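Long-range contacts in alcohol dehydrogenase (Aeropyrum pernix, PDB 1H2B), which probably catalyses the NAD+-dependent oxidation of alcohols, as a zinc-containing member of the medium-chain alcohol dehydrogenases from a hyperthermophilic archaeon: residues G78-G83 with A167-T172; M163-D168 with L352-L357. All blocks are in the same frame, centred on the assembly; numbering follows the deposited sequence.

In the fold
Both contacts meet on helix 166-181, share A167 and D168, and have centres about 7 Å apart. Contact 1 sets the beginning of this helix against the segment leading into strand 81-88, and contact 2 sets the turn and first residues of the helix against strand 354-358; both strands pair with strand 44-52 in one sheet. A direct tie between them is the salt bridge from E80 OE1 to R354 NE at 2.8 Å. Packing backs it up, with E80 CD 3.3 Å from P165 CA. From this junction D168 reaches the zinc ion beside octanoic acid, while R354 reaches a phosphate oxygen of the NAD, so the same junction borders both metal and cofactor.

Contact 1 of 2, residues G78-G83 with A167-T172. With ZN (zinc ion), chain J; OCA (octanoic acid (caprylic acid)), chain H; NAJ (nicotinamide-adenine-dinucleotide (acidic form)), chain I.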
# COMPACT_ATOMS: atom_id res chain seq x y z
N GLY B 78 -7.23 24.35 25.61
CA GLY B 78 -5.80 24.26 25.28
C GLY B 78 -5.40 22.82 25.01
O GLY B 78 -5.28 22.04 25.97
N HIS B 79 -5.15 22.46 23.75
CA HIS B 79 -4.86 21.06 23.42
C HIS B 79 -3.54 20.87 22.67
O HIS B 79 -3.31 19.81 22.06
CB HIS B 79 -6.01 20.45 22.59
CG HIS B 79 -6.31 21.23 21.34
ND1 HIS B 79 -7.17 22.31 21.33
CD2 HIS B 79 -5.91 21.05 20.05
CE1 HIS B 79 -7.24 22.79 20.10
NE2 HIS B 79 -6.47 22.06 19.31
N GLU B 80 -2.65 21.83 22.81
CA GLU B 80 -1.39 21.84 22.07
C GLU B 80 -0.29 22.17 23.06
O GLU B 80 0.21 23.30 23.16
CB GLU B 80 -1.51 22.84 20.89
CG GLU B 80 -0.29 22.87 19.98
CD GLU B 80 -0.57 23.72 18.76
OE1 GLU B 80 -0.27 24.91 18.83
OE2 GLU B 80 -1.10 23.18 17.76
N ASN B 81 0.13 21.14 23.80
CA ASN B 81 0.83 21.40 25.06
C ASN B 81 2.21 20.80 25.20
O ASN B 81 2.41 19.64 24.88
CB ASN B 81 -0.04 20.89 26.20
CG ASN B 81 -1.40 21.59 26.19
OD1 ASN B 81 -1.43 22.82 26.19
ND2 ASN B 81 -2.48 20.83 26.22
N VAL B 82 3.13 21.59 25.74
CA VAL B 82 4.43 21.10 26.22
C VAL B 82 4.64 21.56 27.66
O VAL B 82 4.01 22.56 28.09
CB VAL B 82 5.64 21.60 25.38
CG1 VAL B 82 5.66 20.89 24.00
CG2 VAL B 82 5.66 23.13 25.28
N GLY B 83 5.50 20.87 28.39
CA GLY B 83 5.72 21.28 29.76
C GLY B 83 6.73 20.36 30.42
O GLY B 83 7.54 19.73 29.76
N ALA B 167 2.49 19.46 18.82
CA ALA B 167 1.56 18.57 19.52
C ALA B 167 0.17 18.51 18.89
O ALA B 167 -0.56 17.57 19.13
CB ALA B 167 1.41 19.01 20.98
N ASP B 168 -0.16 19.49 18.04
CA ASP B 168 -1.47 19.44 17.39
C ASP B 168 -1.37 19.96 15.94
O ASP B 168 -1.62 19.23 14.99
CB ASP B 168 -2.46 20.28 18.17
CG ASP B 168 -3.84 20.17 17.65
OD1 ASP B 168 -4.35 21.25 17.20
OD2 ASP B 168 -4.48 19.10 17.62
N ALA B 169 -0.96 21.21 15.78
CA ALA B 169 -0.73 21.72 14.42
C ALA B 169 0.26 20.85 13.65
O ALA B 169 -0.02 20.46 12.50
CB ALA B 169 -0.20 23.16 14.44
N GLY B 170 1.40 20.52 14.29
CA GLY B 170 2.42 19.75 13.59
C GLY B 170 1.99 18.33 13.28
O GLY B 170 2.13 17.90 12.12
N ILE B 171 1.49 17.62 14.29
CA ILE B 171 1.14 16.20 14.09
C ILE B 171 0.02 16.10 13.01
O ILE B 171 0.06 15.19 12.18
CB ILE B 171 0.79 15.52 15.43
CG1 ILE B 171 0.55 14.02 15.20
CG2 ILE B 171 -0.45 16.19 16.10
CD1 ILE B 171 0.01 13.27 16.42
N THR B 172 -0.93 17.04 13.05
CA THR B 172 -2.02 17.02 12.06
C THR B 172 -1.45 17.24 10.65
O THR B 172 -1.80 16.51 9.69
CB THR B 172 -3.06 18.09 12.39
OG1 THR B 172 -3.55 17.86 13.71
CG2 THR B 172 -4.26 17.97 11.42
ZN ZN J . -6.19 22.15 17.27
C1 OCA H . -7.91 19.84 16.82
C2 OCA H . -9.26 19.25 16.37
C3 OCA H . -9.42 17.80 16.88
C4 OCA H . -10.84 17.26 16.83
C5 OCA H . -10.89 15.90 17.52
C6 OCA H . -12.23 15.21 17.30
C7 OCA H . -12.30 13.80 17.89
C8 OCA H . -13.67 13.22 17.62
O1 OCA H . -7.68 21.07 16.66
O2 OCA H . -7.04 19.10 17.32
PA NAJ I . -5.06 29.44 11.09
O1A NAJ I . -6.11 30.48 11.42
O2A NAJ I . -3.67 29.56 11.73
O5B NAJ I . -4.72 29.40 9.53
C5B NAJ I . -5.73 29.55 8.52
C4B NAJ I . -4.98 30.10 7.33
O4B NAJ I . -5.89 30.07 6.21
C3B NAJ I . -4.46 31.52 7.52
O3B NAJ I . -3.08 31.64 7.14
C2B NAJ I . -5.42 32.26 6.59
O2B NAJ I . -4.91 33.51 6.10
C1B NAJ I . -5.68 31.26 5.46
N9A NAJ I . -6.89 31.51 4.68
C8A NAJ I . -8.12 32.06 5.06
N7A NAJ I . -8.96 32.06 3.99
C5A NAJ I . -8.29 31.53 2.93
C6A NAJ I . -8.62 31.29 1.62
N6A NAJ I . -9.81 31.62 1.10
N1A NAJ I . -7.70 30.67 0.82
C2A NAJ I . -6.43 30.34 1.26
N3A NAJ I . -6.11 30.61 2.55
C4A NAJ I . -7.02 31.20 3.36
O3 NAJ I . -5.73 28.04 11.42
PN NAJ I . -5.04 26.68 11.96
O1N NAJ I . -4.98 26.69 13.42
O2N NAJ I . -3.82 26.41 11.18
O5D NAJ I . -6.21 25.65 11.61
C5D NAJ I . -6.49 25.40 10.24
C4D NAJ I . -7.80 24.62 10.12
O4D NAJ I . -7.55 23.27 10.56
C3D NAJ I . -8.91 25.14 11.03
O3D NAJ I . -10.17 24.81 10.42
C2D NAJ I . -8.73 24.29 12.30
O2D NAJ I . -9.86 24.19 13.12
C1D NAJ I . -8.41 22.95 11.63
N1N NAJ I . -7.80 21.89 12.43
C2N NAJ I . -8.03 20.61 12.01
C3N NAJ I . -7.43 19.55 12.68
C7N NAJ I . -7.74 18.15 12.25
O7N NAJ I . -7.19 17.20 13.02
N7N NAJ I . -8.43 17.81 11.16
C4N NAJ I . -6.55 19.75 13.80
C5N NAJ I . -6.22 21.11 14.06
C6N NAJ I . -6.86 22.15 13.41
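H79 and D168 meet at the active-site zinc ion, where the lead-in to strand 81-88, in the GroES-like catalytic domain, lies against helix 166-181; C54 and an oxygen of octanoic acid complete the metal centre. The ring and the carboxylate stand 90° apart, with D168 CG lying in the ring plane at its edge. NE2 of H79 binds zinc at 2.1 Å, and OD1 of D168 at 2.0 Å; the two ligand atoms are 3.1 Å apart because they share the metal, not a hydrogen bond. With CG between its backbone N and carbonyl carbon (chi1 56°), H79 swings its ring so that NE2 reaches the zinc. E80 crosses D168 at about a right angle, its extended chain passing beside the aspartate CB. Its OE2 accepts a bond from A169 N at 2.8 Å, on the anti side and tilted 27° out of the carboxylate plane, while OE1 forms a salt bridge with R354. With an alanine at E80, both R354 NE and A169 N would probably be left without their carboxylate partner. Behind D168, its carbonyl O accepts from opposite faces of its plane: T172 N at 3.0 Å and T172 OG1 at 2.7 Å.

Contact 2 of 2, residues M163-D168 with L352-L357; sequences MAPLAD and LGRAVL. With ZN (zinc ion), chain J; OCA (octanoic acid (caprylic acid)), chain H; NAJ (nicotinamide-adenine-dinucleotide (acidic form)), chain I.
P165 and R354 make the closest apolar approach where the turn entering helix 166-181 packs on strand 354-358, beside the zinc-bound D168 and the NAD site: CG of P165 lies 3.3 Å from CG of R354. The two side chains slide past each other in opposite directions, so the aliphatic base of the arginine runs alongside the pyrrolidine ring. V356 crosses P165 at about a right angle and divides its branches, CG2 meeting P165 CG at 3.6 Å and CG1 meeting A164 CB at 3.9 Å. The type I turn from M163 to L166 brings A164 and P165 to the strand. No hydrogen bond joins the two segments. The polar part lies at the far end of R354, an NAD-binding residue whose chain bends at chi2 (53°) and chi3 to bring the guanidinium to the cofactor. NH1 donates to O1N of the NAD phosphate at 2.7 Å with an N-H...O angle of 159°, the oxygen lying in the plane at the guanidinium edge. NE is engaged by E80 in a salt bridge. NH2 stays 4.0 Å from D168 OD1, too far for direct pairing. The arginine's methylenes thus pack on P165 while its guanidinium, between E80 and the NAD phosphate, probably helps to balance both negative charges.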
# COMPACT_ATOMS: atom_id res chain seq x y z
N MET B 163 8.49 24.15 20.38
CA MET B 163 7.99 22.86 19.94
C MET B 163 6.50 22.67 20.24
O MET B 163 5.94 21.66 19.81
CB MET B 163 8.78 21.74 20.62
CG MET B 163 10.25 21.70 20.09
SD MET B 163 11.17 20.28 20.81
CE MET B 163 10.58 18.89 19.79
N ALA B 164 5.89 23.56 21.01
CA ALA B 164 4.52 23.32 21.44
C ALA B 164 3.58 22.99 20.27
O ALA B 164 2.79 22.03 20.36
CB ALA B 164 3.92 24.52 22.24
N PRO B 165 3.63 23.78 19.19
CA PRO B 165 2.68 23.51 18.10
C PRO B 165 2.84 22.16 17.45
O PRO B 165 1.86 21.77 16.78
CB PRO B 165 2.95 24.65 17.11
CG PRO B 165 3.37 25.76 18.06
CD PRO B 165 4.40 25.02 18.91
N LEU B 166 3.95 21.47 17.64
CA LEU B 166 4.07 20.12 17.04
C LEU B 166 3.00 19.17 17.61
O LEU B 166 2.62 18.18 16.95
CB LEU B 166 5.49 19.51 17.31
CG LEU B 166 6.61 20.40 16.77
CD1 LEU B 166 7.89 19.72 17.19
CD2 LEU B 166 6.59 20.49 15.22
N ALA B 167 2.49 19.46 18.82
CA ALA B 167 1.56 18.57 19.52
C ALA B 167 0.17 18.51 18.89
O ALA B 167 -0.56 17.57 19.13
CB ALA B 167 1.41 19.01 20.98
N ASP B 168 -0.16 19.49 18.04
CA ASP B 168 -1.47 19.44 17.39
C ASP B 168 -1.37 19.96 15.94
O ASP B 168 -1.62 19.23 14.99
CB ASP B 168 -2.46 20.28 18.17
CG ASP B 168 -3.84 20.17 17.65
OD1 ASP B 168 -4.35 21.25 17.20
OD2 ASP B 168 -4.48 19.10 17.62
N LEU B 352 1.05 35.42 12.47
CA LEU B 352 1.99 34.79 11.56
C LEU B 352 2.50 33.48 12.19
O LEU B 352 3.24 33.47 13.20
CB LEU B 352 3.18 35.73 11.23
CG LEU B 352 4.10 35.19 10.12
CD1 LEU B 352 3.48 35.42 8.76
CD2 LEU B 352 5.44 35.92 10.16
N GLY B 353 2.10 32.36 11.57
CA GLY B 353 2.44 31.04 12.13
C GLY B 353 1.48 30.67 13.26
O GLY B 353 0.28 30.69 13.08
N ARG B 354 2.04 30.39 14.43
CA ARG B 354 1.29 29.87 15.56
C ARG B 354 1.56 30.68 16.80
O ARG B 354 2.71 30.85 17.18
CB ARG B 354 1.76 28.43 15.80
CG ARG B 354 0.93 27.62 16.76
CD ARG B 354 -0.51 27.60 16.41
NE ARG B 354 -1.16 26.32 16.58
CZ ARG B 354 -2.25 25.98 15.90
NH1 ARG B 354 -2.77 26.82 14.99
NH2 ARG B 354 -2.80 24.80 16.12
N ALA B 355 0.49 31.09 17.46
CA ALA B 355 0.61 31.74 18.76
C ALA B 355 0.76 30.68 19.83
O ALA B 355 0.06 29.65 19.81
CB ALA B 355 -0.58 32.61 19.01
N VAL B 356 1.68 30.91 20.78
CA VAL B 356 1.90 29.94 21.89
C VAL B 356 1.88 30.78 23.18
O VAL B 356 2.52 31.85 23.22
CB VAL B 356 3.24 29.26 21.73
CG1 VAL B 356 3.53 28.34 22.90
CG2 VAL B 356 3.27 28.42 20.45
N LEU B 357 1.12 30.32 24.17
CA LEU B 357 0.97 31.00 25.48
C LEU B 357 1.89 30.38 26.51
O LEU B 357 2.05 29.17 26.56
CB LEU B 357 -0.47 30.98 26.01
CG LEU B 357 -1.48 31.44 24.95
CD1 LEU B 357 -2.86 31.40 25.59
CD2 LEU B 357 -1.16 32.82 24.32
ZN ZN J . -6.19 22.15 17.27
C1 OCA H . -7.91 19.84 16.82
C2 OCA H . -9.26 19.25 16.37
C3 OCA H . -9.42 17.80 16.88
C4 OCA H . -10.84 17.26 16.83
C5 OCA H . -10.89 15.90 17.52
C6 OCA H . -12.23 15.21 17.30
C7 OCA H . -12.30 13.80 17.89
C8 OCA H . -13.67 13.22 17.62
O1 OCA H . -7.68 21.07 16.66
O2 OCA H . -7.04 19.10 17.32
PA NAJ I . -5.06 29.44 11.09
O1A NAJ I . -6.11 30.48 11.42
O2A NAJ I . -3.67 29.56 11.73
O5B NAJ I . -4.72 29.40 9.53
C5B NAJ I . -5.73 29.55 8.52
C4B NAJ I . -4.98 30.10 7.33
O4B NAJ I . -5.89 30.07 6.21
C3B NAJ I . -4.46 31.52 7.52
O3B NAJ I . -3.08 31.64 7.14
C2B NAJ I . -5.42 32.26 6.59
O2B NAJ I . -4.91 33.51 6.10
C1B NAJ I . -5.68 31.26 5.46
N9A NAJ I . -6.89 31.51 4.68
C8A NAJ I . -8.12 32.06 5.06
N7A NAJ I . -8.96 32.06 3.99
C5A NAJ I . -8.29 31.53 2.93
C6A NAJ I . -8.62 31.29 1.62
N6A NAJ I . -9.81 31.62 1.10
N1A NAJ I . -7.70 30.67 0.82
C2A NAJ I . -6.43 30.34 1.26
N3A NAJ I . -6.11 30.61 2.55
C4A NAJ I . -7.02 31.20 3.36
O3 NAJ I . -5.73 28.04 11.42
PN NAJ I . -5.04 26.68 11.96
O1N NAJ I . -4.98 26.69 13.42
O2N NAJ I . -3.82 26.41 11.18
O5D NAJ I . -6.21 25.65 11.61
C5D NAJ I . -6.49 25.40 10.24
C4D NAJ I . -7.80 24.62 10.12
O4D NAJ I . -7.55 23.27 10.56
C3D NAJ I . -8.91 25.14 11.03
O3D NAJ I . -10.17 24.81 10.42
C2D NAJ I . -8.73 24.29 12.30
O2D NAJ I . -9.86 24.19 13.12
C1D NAJ I . -8.41 22.95 11.63
N1N NAJ I . -7.80 21.89 12.43
C2N NAJ I . -8.03 20.61 12.01
C3N NAJ I . -7.43 19.55 12.68
C7N NAJ I . -7.74 18.15 12.25
O7N NAJ I . -7.19 17.20 13.02
N7N NAJ I . -8.43 17.81 11.16
C4N NAJ I . -6.55 19.75 13.80
C5N NAJ I . -6.22 21.11 14.06
C6N NAJ I . -6.86 22.15 13.41